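Local coordinates for nucleosome assembly protein 1, putative (PDB 3FS3), which probably binds histones and chromatin as a nucleosome assembly chaperone of the malaria parasite, at residues 200-203 and 208-211; 137-142 and 167-172; 238-243 and 271-276; 106-109 and 114-117; 123-128 and 275-280. All blocks are in the same frame, centred on the assembly; numbering follows the deposited sequence.

Contact 1 of 5, residues 200-203 and 208-211; sequences IDWY and ILKK
W202 and I208 meet with their side chains at about a right angle: the far corner of the indole's six-membered ring runs up against the ethyl branch of the isoleucine. The indole atom CH2 lies 3.6 Å from I208 CG1 and 3.9 Å from I208 CD1. I208 turns this branch to the ring by placing CG1 between its own backbone N and carbonyl carbon (chi1 56°), with CD1 extended beyond it. The two faces differ: I208 N stands 4.2 Å above one, toward the rim of the W202 ring, and I200 CG2 lies closer over the other, also off centre. L209 adds an oblique touch at the pyrrole side, where its CD1 comes 4.2 Å from W202 NE1. Both W202 and I208 also rest on I136 of helix 131-137, and L209 leans on H239. The bond L209 N to N207 OD1 ties down the start of the second segment. Across the segments the attraction is dispersive, between an aromatic surface and branched aliphatic carbons, which implies a fit set by shape, with the two arms of the loop clasped over a helix without any directional bond between them.

Contact 2 of 5, residues 137-142 and 167-172; sequences LVYLND and NPFFSN
Y139 and N167 mark the closest backbone approach, with Y139 CA 6.7 Å from N167 CA and Y139 placed in a type I turn from L137 to L140 that is closed by L140 N to L137 O (3.0 Å). The tyrosine ring is used at several points. N167 CB sits over one face, 3.7 Å from the centroid of the Y139 ring and 21° off its normal, a CH-pi contact. At the phenolic end P168 CD approaches obliquely, 3.6 Å from Y139 OH. The ring of F169 turns its edge to the tyrosine, F169 CE2 lying 3.9 Å from Y139 CE2 and the two side chains crossing at about a right angle. The amide of N167 heads off in another direction: chi1 of 71° sets CG between backbone N and carbonyl carbon and swings OD1 back over its own loop. There OD1 takes two backbone N-H groups, F169 N at 2.7 Å in the carbonyl plane, and F170 N at 2.9 Å from N167 OD1, straighter (166°) but tilted somewhat out of it. ND2 is held by A165 O, so both ends of the amide are fixed and its flip is settled. F169 and F170 pack on I136 of helix 131-137. The arrangement is an Asx turn extended into an Asx motif, shaping the connection between antiparallel strands 158-164 and 174-181, with Y139 leading into strand 140-147, outermost in the sheet of this chain, whose N141 and D142 form a classic beta bulge opposite Y163.

Contact 3 of 5, residues 238-243 and 271-276; sequences FHFFTS and YEVALT
F240 meets V273 and A274 through apolar contacts alone. The aromatic atom CE1 carries most of the approach, 4.0 Å from V273 CG1 and likewise 4.0 Å from A274 CB. The methyl of A274 lies at the ring edge, near its plane, where F240 CZ shares it; the valine methyl comes in obliquely, and the V273 and F240 side chains slide past each other in opposite directions. With CG of F240 trans to the backbone N (chi1 176°), the ring is extended from the 3-10 segment toward the helix.

Among the rings, F241 turns its face to its neighbour: F240 CD2 stands 3.8 Å above the F241 plane, over the centre. K177 joins as a charge, making a cation-pi contact with the F240 ring while its NZ bonds to F240 O, so one lysine meets both the ring and the backbone carbonyl of F240.

Hydrogen bonds stay within each segment. T242 OG1 donates to H239 O at 2.8 Å, folding back across the inverse gamma turn centred on F241. On the helix, T276 OG1 donates to E272 O at 2.9 Å; that carbonyl also receives T276 N at 3.1 Å from E272 O, the two donors coming from opposite faces of its plane.

F240 and A274 both touch Y179 of strand 174-181. The site is thus a layered helix-on-sheet packing, the long helix 260-289 laid against the antiparallel sheet of the NAP fold, with F240 of the 3-10 segment packed against both.

Contact 4 of 5, residues 106-109 and 114-117; sequences IGTP and FWLR
T108 OG1 is the polar atom held by several groups where the loop meets F114 and W115: it bonds to L111 O and, at 2.6 Å, to a water (water 1) that in turn accepts from W115 N at 3.3 Å. Oxygen and water thus link the loop to the first turn of helix 114-120. The hydroxyl also lies near F114, with T108 OG1 3.7 Å from F114 CB, a packing contact. A chi1 of 63° puts OG1 between the backbone N and carbonyl carbon of T108, leaving CG2 to turn to the indole; this methyl sits obliquely to the W115 ring, 3.5 Å from W115 CD1 and nearly as close to NE1. The backbone of T108 has a positive phi (33°), a left-handed conformation that reverses the loop here. The two aromatic neighbours also meet each other, F114 CD2 standing 3.5 Å above the W115 ring near its centre. N141, on strand 140-147, ties T108 to W115: its OD1 accepts T108 N, and its O receives a weak bond from W115 NE1. F114 and W115 both pack on L98 and A285, and F114 further touches L58 of the second subunit. This is a loop-to-helix junction, where a turn before a helix start is closed by a threonine hydroxyl, set against the long helix 49-99 characteristic of the dimeric NAP fold.

Contact 5 of 5, residues 123-128 and 275-280; sequences NTVSHV and LTIKER
V125 directs CG2 at T276 and I277 because its chi1 of 177° leaves that methyl trans to the carbonyl carbon, and the chi1 of I277, -71°, brings its CG1 round to that methyl. The motif is helix-helix packing in the NAP fold: the short helix 123-126 rests against the long helix 260-289, the backbones nearest at V125 and T276, whose CA atoms are 7.3 Å apart. V125 CG2 lies 3.8 Å from T276 CG2, methyl against methyl, the two side chains passing in opposite directions, and it reaches I277 CG1 at 4.2 Å. T124 works on the flank, more open to solvent, its side chain crossing that of T276 at a slant. The T276 hydroxyl is turned to E272 O of its own helix; from T124 it meets carbon, CG2. I277 continues inward onto I143 and F162 of the sheet, joining the short helix, the long helix and two strands in one apolar layer. The start of the short helix is secured by N122, whose OD1 accepts V125 N. At the partly exposed flank the closest approach is T124 CG2 to T276 OG1, 3.6 Å.

Overall arrangement
Contact 4 comes first along the chain, then contacts 2, 1 and 3; contact 5, from helix 123-126 to the long helix 260-289, closes a loop within which contacts 1 and 2 are nested. Contacts 3 and 5 lie side by side on that long helix, centres about 9 Å apart, and share L275 and T276. The centres of contacts 2 and 4 are about 10 Å apart, and N141 bonds the two, while contact 2 bonds to contact 1 through N172 and F169. F238 of contact 3 packs on both 1 and 2. Loops and short helices are thereby joined to one another, to helix 260-289 and to the antiparallel sheet, while contact 4 also touches the second subunit.

Contact 1 of 5, residues 200-203 and 208-211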
# COMPACT_ATOMS: atom_id res chain seq x y z
N ILE A 200 -28.21 13.49 -3.75
CA ILE A 200 -29.33 12.56 -3.76
C ILE A 200 -30.65 13.30 -3.78
O ILE A 200 -30.90 14.15 -2.94
CB ILE A 200 -29.28 11.65 -2.52
CG1 ILE A 200 -27.93 10.92 -2.46
CG2 ILE A 200 -30.45 10.64 -2.56
CD1 ILE A 200 -27.75 10.05 -1.22
N ASP A 201 -31.51 12.98 -4.75
CA ASP A 201 -32.81 13.64 -4.82
C ASP A 201 -33.85 12.86 -4.05
O ASP A 201 -34.70 12.18 -4.64
CB ASP A 201 -33.23 13.80 -6.28
CG ASP A 201 -32.30 14.72 -7.04
OD1 ASP A 201 -32.04 15.83 -6.53
OD2 ASP A 201 -31.82 14.34 -8.13
N TRP A 202 -33.80 12.96 -2.72
CA TRP A 202 -34.72 12.25 -1.85
C TRP A 202 -36.19 12.63 -2.05
O TRP A 202 -36.52 13.80 -2.23
CB TRP A 202 -34.38 12.49 -0.38
CG TRP A 202 -33.01 12.04 0.05
CD1 TRP A 202 -31.90 12.81 0.18
CD2 TRP A 202 -32.63 10.71 0.45
NE1 TRP A 202 -30.84 12.06 0.64
CE2 TRP A 202 -31.26 10.77 0.82
CE3 TRP A 202 -33.31 9.49 0.54
CZ2 TRP A 202 -30.56 9.64 1.26
CZ3 TRP A 202 -32.61 8.37 0.98
CH2 TRP A 202 -31.25 8.45 1.34
N TYR A 203 -37.07 11.63 -2.01
CA TYR A 203 -38.49 11.91 -2.12
C TYR A 203 -39.01 12.34 -0.75
O TYR A 203 -38.34 12.15 0.27
CB TYR A 203 -39.26 10.67 -2.59
CG TYR A 203 -39.06 10.34 -4.05
CD1 TYR A 203 -39.35 11.27 -5.05
CD2 TYR A 203 -38.64 9.07 -4.44
CE1 TYR A 203 -39.24 10.93 -6.41
CE2 TYR A 203 -38.52 8.72 -5.78
CZ TYR A 203 -38.83 9.65 -6.76
OH TYR A 203 -38.77 9.27 -8.08
N ILE A 208 -33.47 9.59 4.97
CA ILE A 208 -33.04 8.92 6.19
C ILE A 208 -31.96 9.70 6.92
O ILE A 208 -31.75 9.50 8.12
CB ILE A 208 -32.49 7.51 5.90
CG1 ILE A 208 -31.35 7.61 4.89
CG2 ILE A 208 -33.60 6.61 5.40
CD1 ILE A 208 -30.71 6.29 4.56
N LEU A 209 -31.27 10.58 6.21
CA LEU A 209 -30.21 11.37 6.83
C LEU A 209 -30.83 12.34 7.84
O LEU A 209 -30.11 13.00 8.60
CB LEU A 209 -29.44 12.16 5.77
CG LEU A 209 -28.71 11.36 4.69
CD1 LEU A 209 -27.98 12.32 3.77
CD2 LEU A 209 -27.72 10.39 5.33
N LYS A 210 -32.16 12.41 7.84
CA LYS A 210 -32.90 13.28 8.75
C LYS A 210 -33.96 12.49 9.52
O LYS A 210 -34.49 11.49 9.02
CB LYS A 210 -33.59 14.40 7.96
CG LYS A 210 -32.77 15.66 7.79
CD LYS A 210 -31.44 15.41 7.11
CE LYS A 210 -30.60 16.67 7.08
NZ LYS A 210 -29.26 16.43 6.48
N LYS A 211 -34.27 12.95 10.73
CA LYS A 211 -35.29 12.32 11.57
C LYS A 211 -35.43 13.04 12.90
O LYS A 211 -35.44 14.27 12.96
CB LYS A 211 -34.96 10.84 11.82
CG LYS A 211 -34.03 10.60 13.00
CD LYS A 211 -34.26 9.21 13.58
CE LYS A 211 -35.69 9.05 14.09
NZ LYS A 211 -36.02 7.66 14.49

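Contact 2 of 5, residues 137-142 and 167-172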
# COMPACT_ATOMS: atom_id res chain seq x y z
N LEU A 137 -30.83 -0.16 0.16
CA LEU A 137 -29.80 -0.94 -0.51
C LEU A 137 -30.31 -2.16 -1.28
O LEU A 137 -29.63 -2.67 -2.17
CB LEU A 137 -28.72 -1.33 0.51
CG LEU A 137 -27.91 -0.16 1.09
CD1 LEU A 137 -27.06 -0.66 2.26
CD2 LEU A 137 -27.02 0.46 -0.01
N VAL A 138 -31.50 -2.64 -0.95
CA VAL A 138 -32.07 -3.78 -1.65
C VAL A 138 -32.43 -3.40 -3.09
O VAL A 138 -32.69 -4.27 -3.92
CB VAL A 138 -33.35 -4.31 -0.95
CG1 VAL A 138 -33.00 -4.83 0.46
CG2 VAL A 138 -34.41 -3.22 -0.88
N TYR A 139 -32.44 -2.10 -3.39
CA TYR A 139 -32.74 -1.63 -4.74
C TYR A 139 -31.47 -1.50 -5.57
O TYR A 139 -31.51 -1.16 -6.75
CB TYR A 139 -33.44 -0.26 -4.67
CG TYR A 139 -34.88 -0.35 -4.22
CD1 TYR A 139 -35.90 -0.59 -5.15
CD2 TYR A 139 -35.22 -0.26 -2.87
CE1 TYR A 139 -37.22 -0.74 -4.74
CE2 TYR A 139 -36.55 -0.41 -2.45
CZ TYR A 139 -37.54 -0.65 -3.40
OH TYR A 139 -38.85 -0.85 -3.01
N LEU A 140 -30.33 -1.79 -4.95
CA LEU A 140 -29.04 -1.69 -5.62
C LEU A 140 -28.95 -2.74 -6.76
O LEU A 140 -29.17 -3.93 -6.53
CB LEU A 140 -27.93 -1.87 -4.57
CG LEU A 140 -26.57 -1.18 -4.76
CD1 LEU A 140 -26.77 0.25 -5.26
CD2 LEU A 140 -25.80 -1.19 -3.45
N ASN A 141 -28.67 -2.27 -7.98
CA ASN A 141 -28.54 -3.16 -9.14
C ASN A 141 -27.09 -3.44 -9.47
O ASN A 141 -26.76 -4.52 -9.97
CB ASN A 141 -29.18 -2.54 -10.39
CG ASN A 141 -30.65 -2.89 -10.55
OD1 ASN A 141 -31.16 -3.79 -9.88
ND2 ASN A 141 -31.33 -2.19 -11.45
N ASP A 142 -26.22 -2.48 -9.21
CA ASP A 142 -24.82 -2.68 -9.55
C ASP A 142 -23.92 -1.61 -8.97
O ASP A 142 -24.34 -0.47 -8.75
CB ASP A 142 -24.71 -2.71 -11.08
CG ASP A 142 -23.35 -3.21 -11.57
OD1 ASP A 142 -22.73 -4.06 -10.89
OD2 ASP A 142 -22.92 -2.76 -12.65
N ASN A 167 -37.02 3.34 -7.33
CA ASN A 167 -37.27 3.10 -5.92
C ASN A 167 -38.04 4.26 -5.30
O ASN A 167 -38.04 5.37 -5.83
CB ASN A 167 -35.93 2.88 -5.22
CG ASN A 167 -35.12 4.15 -5.13
OD1 ASN A 167 -35.42 5.01 -4.30
ND2 ASN A 167 -34.12 4.30 -5.99
N PRO A 168 -38.69 4.03 -4.15
CA PRO A 168 -39.47 5.06 -3.46
C PRO A 168 -38.69 6.02 -2.56
O PRO A 168 -39.28 6.84 -1.86
CB PRO A 168 -40.49 4.23 -2.67
CG PRO A 168 -39.67 3.03 -2.27
CD PRO A 168 -38.88 2.71 -3.52
N PHE A 169 -37.36 5.93 -2.60
CA PHE A 169 -36.53 6.78 -1.75
C PHE A 169 -35.95 8.00 -2.46
O PHE A 169 -35.99 9.11 -1.92
CB PHE A 169 -35.42 5.93 -1.14
CG PHE A 169 -35.95 4.84 -0.26
CD1 PHE A 169 -36.39 5.13 1.03
CD2 PHE A 169 -36.04 3.54 -0.73
CE1 PHE A 169 -36.94 4.14 1.84
CE2 PHE A 169 -36.59 2.54 0.07
CZ PHE A 169 -37.04 2.84 1.37
N PHE A 170 -35.39 7.80 -3.65
CA PHE A 170 -34.84 8.91 -4.42
C PHE A 170 -35.00 8.61 -5.89
O PHE A 170 -35.15 7.45 -6.28
CB PHE A 170 -33.37 9.17 -4.05
CG PHE A 170 -32.48 7.96 -4.15
CD1 PHE A 170 -32.16 7.42 -5.39
CD2 PHE A 170 -31.93 7.40 -3.00
CE1 PHE A 170 -31.30 6.33 -5.48
CE2 PHE A 170 -31.06 6.31 -3.08
CZ PHE A 170 -30.75 5.77 -4.33
N SER A 171 -34.98 9.65 -6.72
CA SER A 171 -35.17 9.49 -8.16
C SER A 171 -33.91 9.12 -8.93
O SER A 171 -34.00 8.55 -10.02
CB SER A 171 -35.76 10.77 -8.75
OG SER A 171 -34.93 11.89 -8.48
N ASN A 172 -32.74 9.44 -8.38
CA ASN A 172 -31.46 9.16 -9.04
C ASN A 172 -31.38 7.70 -9.48
O ASN A 172 -31.64 6.79 -8.68
CB ASN A 172 -30.29 9.43 -8.10
CG ASN A 172 -30.40 10.76 -7.40
OD1 ASN A 172 -31.20 10.93 -6.48
ND2 ASN A 172 -29.60 11.73 -7.83

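Contact 3 of 5, residues 238-243 and 271-276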
# COMPACT_ATOMS: atom_id res chain seq x y z
N PHE A 238 -25.54 6.37 3.48
CA PHE A 238 -25.64 7.38 2.45
C PHE A 238 -24.91 8.69 2.71
O PHE A 238 -24.89 9.59 1.87
CB PHE A 238 -27.12 7.56 2.10
CG PHE A 238 -27.71 6.34 1.45
CD1 PHE A 238 -27.64 6.17 0.07
CD2 PHE A 238 -28.25 5.31 2.22
CE1 PHE A 238 -28.10 4.99 -0.54
CE2 PHE A 238 -28.71 4.13 1.63
CZ PHE A 238 -28.64 3.97 0.24
N HIS A 239 -24.28 8.79 3.88
CA HIS A 239 -23.50 9.97 4.22
C HIS A 239 -22.22 9.87 3.39
O HIS A 239 -21.45 10.81 3.30
CB HIS A 239 -23.16 9.99 5.71
CG HIS A 239 -24.21 10.66 6.55
ND1 HIS A 239 -24.69 10.11 7.71
CD2 HIS A 239 -24.85 11.84 6.39
CE1 HIS A 239 -25.59 10.92 8.24
NE2 HIS A 239 -25.71 11.98 7.45
N PHE A 240 -22.03 8.69 2.79
CA PHE A 240 -20.88 8.42 1.93
C PHE A 240 -20.91 9.38 0.75
O PHE A 240 -19.88 9.80 0.24
CB PHE A 240 -20.96 6.97 1.42
CG PHE A 240 -19.88 6.60 0.44
CD1 PHE A 240 -18.62 6.21 0.88
CD2 PHE A 240 -20.13 6.62 -0.94
CE1 PHE A 240 -17.62 5.85 -0.03
CE2 PHE A 240 -19.13 6.26 -1.85
CZ PHE A 240 -17.87 5.87 -1.39
N PHE A 241 -22.11 9.71 0.29
CA PHE A 241 -22.24 10.61 -0.85
C PHE A 241 -22.22 12.06 -0.41
O PHE A 241 -23.14 12.83 -0.67
CB PHE A 241 -23.51 10.25 -1.62
CG PHE A 241 -23.52 8.83 -2.13
CD1 PHE A 241 -22.83 8.50 -3.29
CD2 PHE A 241 -24.17 7.82 -1.42
CE1 PHE A 241 -22.79 7.20 -3.75
CE2 PHE A 241 -24.14 6.51 -1.86
CZ PHE A 241 -23.45 6.19 -3.04
N THR A 242 -21.13 12.43 0.27
CA THR A 242 -20.91 13.77 0.77
C THR A 242 -19.58 14.25 0.20
O THR A 242 -18.57 13.55 0.32
CB THR A 242 -20.86 13.80 2.32
OG1 THR A 242 -22.16 13.52 2.86
CG2 THR A 242 -20.39 15.15 2.82
N SER A 243 -19.58 15.42 -0.42
CA SER A 243 -18.36 15.98 -1.01
C SER A 243 -17.44 16.59 0.04
O SER A 243 -17.88 17.25 0.98
CB SER A 243 -18.72 17.06 -2.04
OG SER A 243 -19.50 16.52 -3.10
N TYR A 271 -12.55 7.25 2.78
CA TYR A 271 -11.65 6.73 1.77
C TYR A 271 -11.43 5.24 2.00
O TYR A 271 -11.24 4.47 1.05
CB TYR A 271 -10.31 7.45 1.83
CG TYR A 271 -9.38 7.05 0.72
CD1 TYR A 271 -9.65 7.40 -0.61
CD2 TYR A 271 -8.24 6.29 0.98
CE1 TYR A 271 -8.81 7.00 -1.64
CE2 TYR A 271 -7.39 5.89 -0.06
CZ TYR A 271 -7.68 6.25 -1.36
OH TYR A 271 -6.85 5.85 -2.39
N GLU A 272 -11.45 4.82 3.27
CA GLU A 272 -11.25 3.42 3.60
C GLU A 272 -12.41 2.61 3.05
O GLU A 272 -12.23 1.53 2.50
CB GLU A 272 -11.17 3.24 5.12
CG GLU A 272 -10.45 1.98 5.55
CD GLU A 272 -10.56 1.72 7.04
OE1 GLU A 272 -10.44 2.68 7.83
OE2 GLU A 272 -10.77 0.55 7.43
N VAL A 273 -13.62 3.15 3.19
CA VAL A 273 -14.81 2.47 2.69
C VAL A 273 -14.75 2.37 1.17
O VAL A 273 -14.97 1.31 0.60
CB VAL A 273 -16.09 3.23 3.08
CG1 VAL A 273 -17.29 2.62 2.38
CG2 VAL A 273 -16.28 3.19 4.59
N ALA A 274 -14.43 3.49 0.52
CA ALA A 274 -14.35 3.55 -0.93
C ALA A 274 -13.35 2.55 -1.48
O ALA A 274 -13.60 1.89 -2.48
CB ALA A 274 -13.97 4.94 -1.37
N LEU A 275 -12.22 2.46 -0.80
CA LEU A 275 -11.15 1.56 -1.20
C LEU A 275 -11.60 0.11 -1.09
O LEU A 275 -11.27 -0.72 -1.93
CB LEU A 275 -9.92 1.79 -0.32
CG LEU A 275 -8.58 1.39 -0.93
CD1 LEU A 275 -8.26 2.32 -2.10
CD2 LEU A 275 -7.49 1.49 0.12
N THR A 276 -12.35 -0.20 -0.04
CA THR A 276 -12.84 -1.55 0.18
C THR A 276 -13.84 -1.95 -0.90
O THR A 276 -13.82 -3.08 -1.39
CB THR A 276 -13.51 -1.69 1.56
OG1 THR A 276 -12.56 -1.35 2.58
CG2 THR A 276 -13.99 -3.10 1.79

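Contact 4 of 5, residues 106-109 and 114-117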
# COMPACT_ATOMS: atom_id res chain seq x y z
N ILE A 106 -36.98 -3.56 -8.45
CA ILE A 106 -36.22 -4.11 -7.34
C ILE A 106 -34.78 -4.36 -7.76
O ILE A 106 -34.51 -4.64 -8.93
CB ILE A 106 -36.87 -5.42 -6.79
CG1 ILE A 106 -36.26 -5.76 -5.43
CG2 ILE A 106 -36.69 -6.56 -7.77
CD1 ILE A 106 -36.55 -4.71 -4.34
N GLY A 107 -33.85 -4.23 -6.82
CA GLY A 107 -32.45 -4.42 -7.14
C GLY A 107 -32.13 -5.87 -7.44
O GLY A 107 -32.69 -6.75 -6.80
N THR A 108 -31.26 -6.11 -8.42
CA THR A 108 -30.85 -7.47 -8.78
C THR A 108 -31.99 -8.49 -8.60
O THR A 108 -31.89 -9.39 -7.78
CB THR A 108 -29.64 -7.91 -7.93
OG1 THR A 108 -30.01 -7.96 -6.55
CG2 THR A 108 -28.49 -6.92 -8.09
N PRO A 109 -33.08 -8.35 -9.37
CA PRO A 109 -34.22 -9.27 -9.25
C PRO A 109 -33.93 -10.76 -9.44
O PRO A 109 -34.66 -11.59 -8.91
CB PRO A 109 -35.22 -8.73 -10.27
CG PRO A 109 -34.32 -8.14 -11.33
CD PRO A 109 -33.27 -7.43 -10.51
N PHE A 114 -28.61 -9.07 -3.42
CA PHE A 114 -27.22 -9.42 -3.70
C PHE A 114 -26.17 -8.47 -3.16
O PHE A 114 -25.27 -8.89 -2.43
CB PHE A 114 -26.98 -9.56 -5.21
CG PHE A 114 -25.54 -9.88 -5.54
CD1 PHE A 114 -25.04 -11.17 -5.34
CD2 PHE A 114 -24.69 -8.89 -6.00
CE1 PHE A 114 -23.70 -11.45 -5.59
CE2 PHE A 114 -23.35 -9.16 -6.26
CZ PHE A 114 -22.85 -10.45 -6.05
N TRP A 115 -26.24 -7.20 -3.53
CA TRP A 115 -25.23 -6.24 -3.08
C TRP A 115 -25.33 -5.92 -1.59
O TRP A 115 -24.31 -5.79 -0.91
CB TRP A 115 -25.29 -4.95 -3.91
CG TRP A 115 -24.98 -5.18 -5.35
CD1 TRP A 115 -25.88 -5.24 -6.38
CD2 TRP A 115 -23.69 -5.43 -5.92
NE1 TRP A 115 -25.23 -5.51 -7.55
CE2 TRP A 115 -23.89 -5.64 -7.30
CE3 TRP A 115 -22.40 -5.49 -5.40
CZ2 TRP A 115 -22.83 -5.91 -8.18
CZ3 TRP A 115 -21.34 -5.76 -6.26
CH2 TRP A 115 -21.57 -5.96 -7.64
N LEU A 116 -26.55 -5.81 -1.07
CA LEU A 116 -26.69 -5.53 0.35
C LEU A 116 -25.97 -6.60 1.15
O LEU A 116 -25.20 -6.28 2.06
CB LEU A 116 -28.16 -5.51 0.78
CG LEU A 116 -28.33 -5.50 2.31
CD1 LEU A 116 -27.59 -4.30 2.91
CD2 LEU A 116 -29.81 -5.45 2.68
N ARG A 117 -26.20 -7.86 0.79
CA ARG A 117 -25.57 -8.95 1.52
C ARG A 117 -24.06 -9.01 1.32
O ARG A 117 -23.33 -9.28 2.26
CB ARG A 117 -26.22 -10.28 1.15
CG ARG A 117 -27.63 -10.38 1.71
CD ARG A 117 -28.29 -11.72 1.45
NE ARG A 117 -29.70 -11.68 1.85
CZ ARG A 117 -30.60 -12.60 1.53
NH1 ARG A 117 -30.25 -13.65 0.79
NH2 ARG A 117 -31.85 -12.47 1.94
O HOH W 1 -29.02 -6.15 -4.94

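Contact 5 of 5, residues 123-128 and 275-280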
# COMPACT_ATOMS: atom_id res chain seq x y z
N ASN A 123 -16.60 -6.65 6.80
CA ASN A 123 -16.45 -5.92 8.06
C ASN A 123 -16.41 -4.40 7.94
O ASN A 123 -17.26 -3.72 8.52
CB ASN A 123 -15.19 -6.39 8.80
CG ASN A 123 -15.14 -7.89 8.97
OD1 ASN A 123 -16.16 -8.53 9.26
ND2 ASN A 123 -13.96 -8.47 8.80
N THR A 124 -15.43 -3.89 7.21
CA THR A 124 -15.26 -2.45 7.02
C THR A 124 -16.52 -1.74 6.55
O THR A 124 -16.94 -0.74 7.16
CB THR A 124 -14.13 -2.16 6.00
OG1 THR A 124 -12.92 -2.79 6.44
CG2 THR A 124 -13.88 -0.67 5.89
N VAL A 125 -17.14 -2.23 5.48
CA VAL A 125 -18.35 -1.62 4.94
C VAL A 125 -19.57 -1.85 5.82
O VAL A 125 -20.44 -0.99 5.92
CB VAL A 125 -18.67 -2.15 3.53
CG1 VAL A 125 -19.99 -1.54 3.04
CG2 VAL A 125 -17.53 -1.83 2.58
N SER A 126 -19.63 -3.02 6.45
CA SER A 126 -20.76 -3.34 7.30
C SER A 126 -20.91 -2.34 8.44
O SER A 126 -22.02 -2.10 8.93
CB SER A 126 -20.62 -4.75 7.88
OG SER A 126 -21.78 -5.11 8.60
N HIS A 127 -19.80 -1.74 8.86
CA HIS A 127 -19.82 -0.78 9.96
C HIS A 127 -20.54 0.53 9.65
O HIS A 127 -20.99 1.21 10.57
CB HIS A 127 -18.40 -0.48 10.44
CG HIS A 127 -17.72 -1.65 11.08
ND1 HIS A 127 -16.37 -1.68 11.35
CD2 HIS A 127 -18.21 -2.84 11.49
CE1 HIS A 127 -16.06 -2.84 11.90
NE2 HIS A 127 -17.16 -3.56 11.99
N VAL A 128 -20.64 0.89 8.38
CA VAL A 128 -21.33 2.13 8.02
C VAL A 128 -22.74 1.90 7.48
O VAL A 128 -23.39 2.84 7.01
CB VAL A 128 -20.50 2.96 7.02
CG1 VAL A 128 -19.24 3.47 7.70
CG2 VAL A 128 -20.14 2.13 5.79
N LEU A 275 -12.22 2.46 -0.80
CA LEU A 275 -11.15 1.56 -1.20
C LEU A 275 -11.60 0.11 -1.09
O LEU A 275 -11.27 -0.72 -1.93
CB LEU A 275 -9.92 1.79 -0.32
CG LEU A 275 -8.58 1.39 -0.93
CD1 LEU A 275 -8.26 2.32 -2.10
CD2 LEU A 275 -7.49 1.49 0.12
N THR A 276 -12.35 -0.20 -0.04
CA THR A 276 -12.84 -1.55 0.18
C THR A 276 -13.84 -1.95 -0.90
O THR A 276 -13.82 -3.08 -1.39
CB THR A 276 -13.51 -1.69 1.56
OG1 THR A 276 -12.56 -1.35 2.58
CG2 THR A 276 -13.99 -3.10 1.79
N ILE A 277 -14.70 -1.02 -1.28
CA ILE A 277 -15.69 -1.29 -2.31
C ILE A 277 -14.98 -1.51 -3.63
O ILE A 277 -15.26 -2.46 -4.36
CB ILE A 277 -16.70 -0.13 -2.45
CG1 ILE A 277 -17.61 -0.09 -1.22
CG2 ILE A 277 -17.51 -0.29 -3.75
CD1 ILE A 277 -18.63 1.03 -1.24
N LYS A 278 -14.04 -0.63 -3.92
CA LYS A 278 -13.26 -0.67 -5.15
C LYS A 278 -12.38 -1.91 -5.30
O LYS A 278 -12.41 -2.58 -6.33
CB LYS A 278 -12.39 0.58 -5.24
CG LYS A 278 -11.28 0.54 -6.28
CD LYS A 278 -10.60 1.90 -6.38
CE LYS A 278 -9.50 1.93 -7.43
NZ LYS A 278 -8.32 1.10 -7.04
N GLU A 279 -11.62 -2.23 -4.27
CA GLU A 279 -10.70 -3.36 -4.34
C GLU A 279 -11.21 -4.69 -3.81
O GLU A 279 -10.66 -5.74 -4.14
CB GLU A 279 -9.40 -3.01 -3.61
CG GLU A 279 -8.83 -1.67 -4.00
CD GLU A 279 -7.45 -1.44 -3.40
OE1 GLU A 279 -7.32 -1.50 -2.16
OE2 GLU A 279 -6.50 -1.21 -4.18
N ARG A 280 -12.25 -4.66 -3.00
CA ARG A 280 -12.78 -5.88 -2.40
C ARG A 280 -14.17 -6.30 -2.85
O ARG A 280 -14.34 -7.40 -3.39
CB ARG A 280 -12.74 -5.75 -0.88
CG ARG A 280 -11.40 -6.17 -0.26
CD ARG A 280 -11.21 -7.67 -0.44
NE ARG A 280 -10.12 -8.21 0.37
CZ ARG A 280 -9.94 -9.51 0.59
NH1 ARG A 280 -10.77 -10.40 0.06
NH2 ARG A 280 -8.93 -9.92 1.34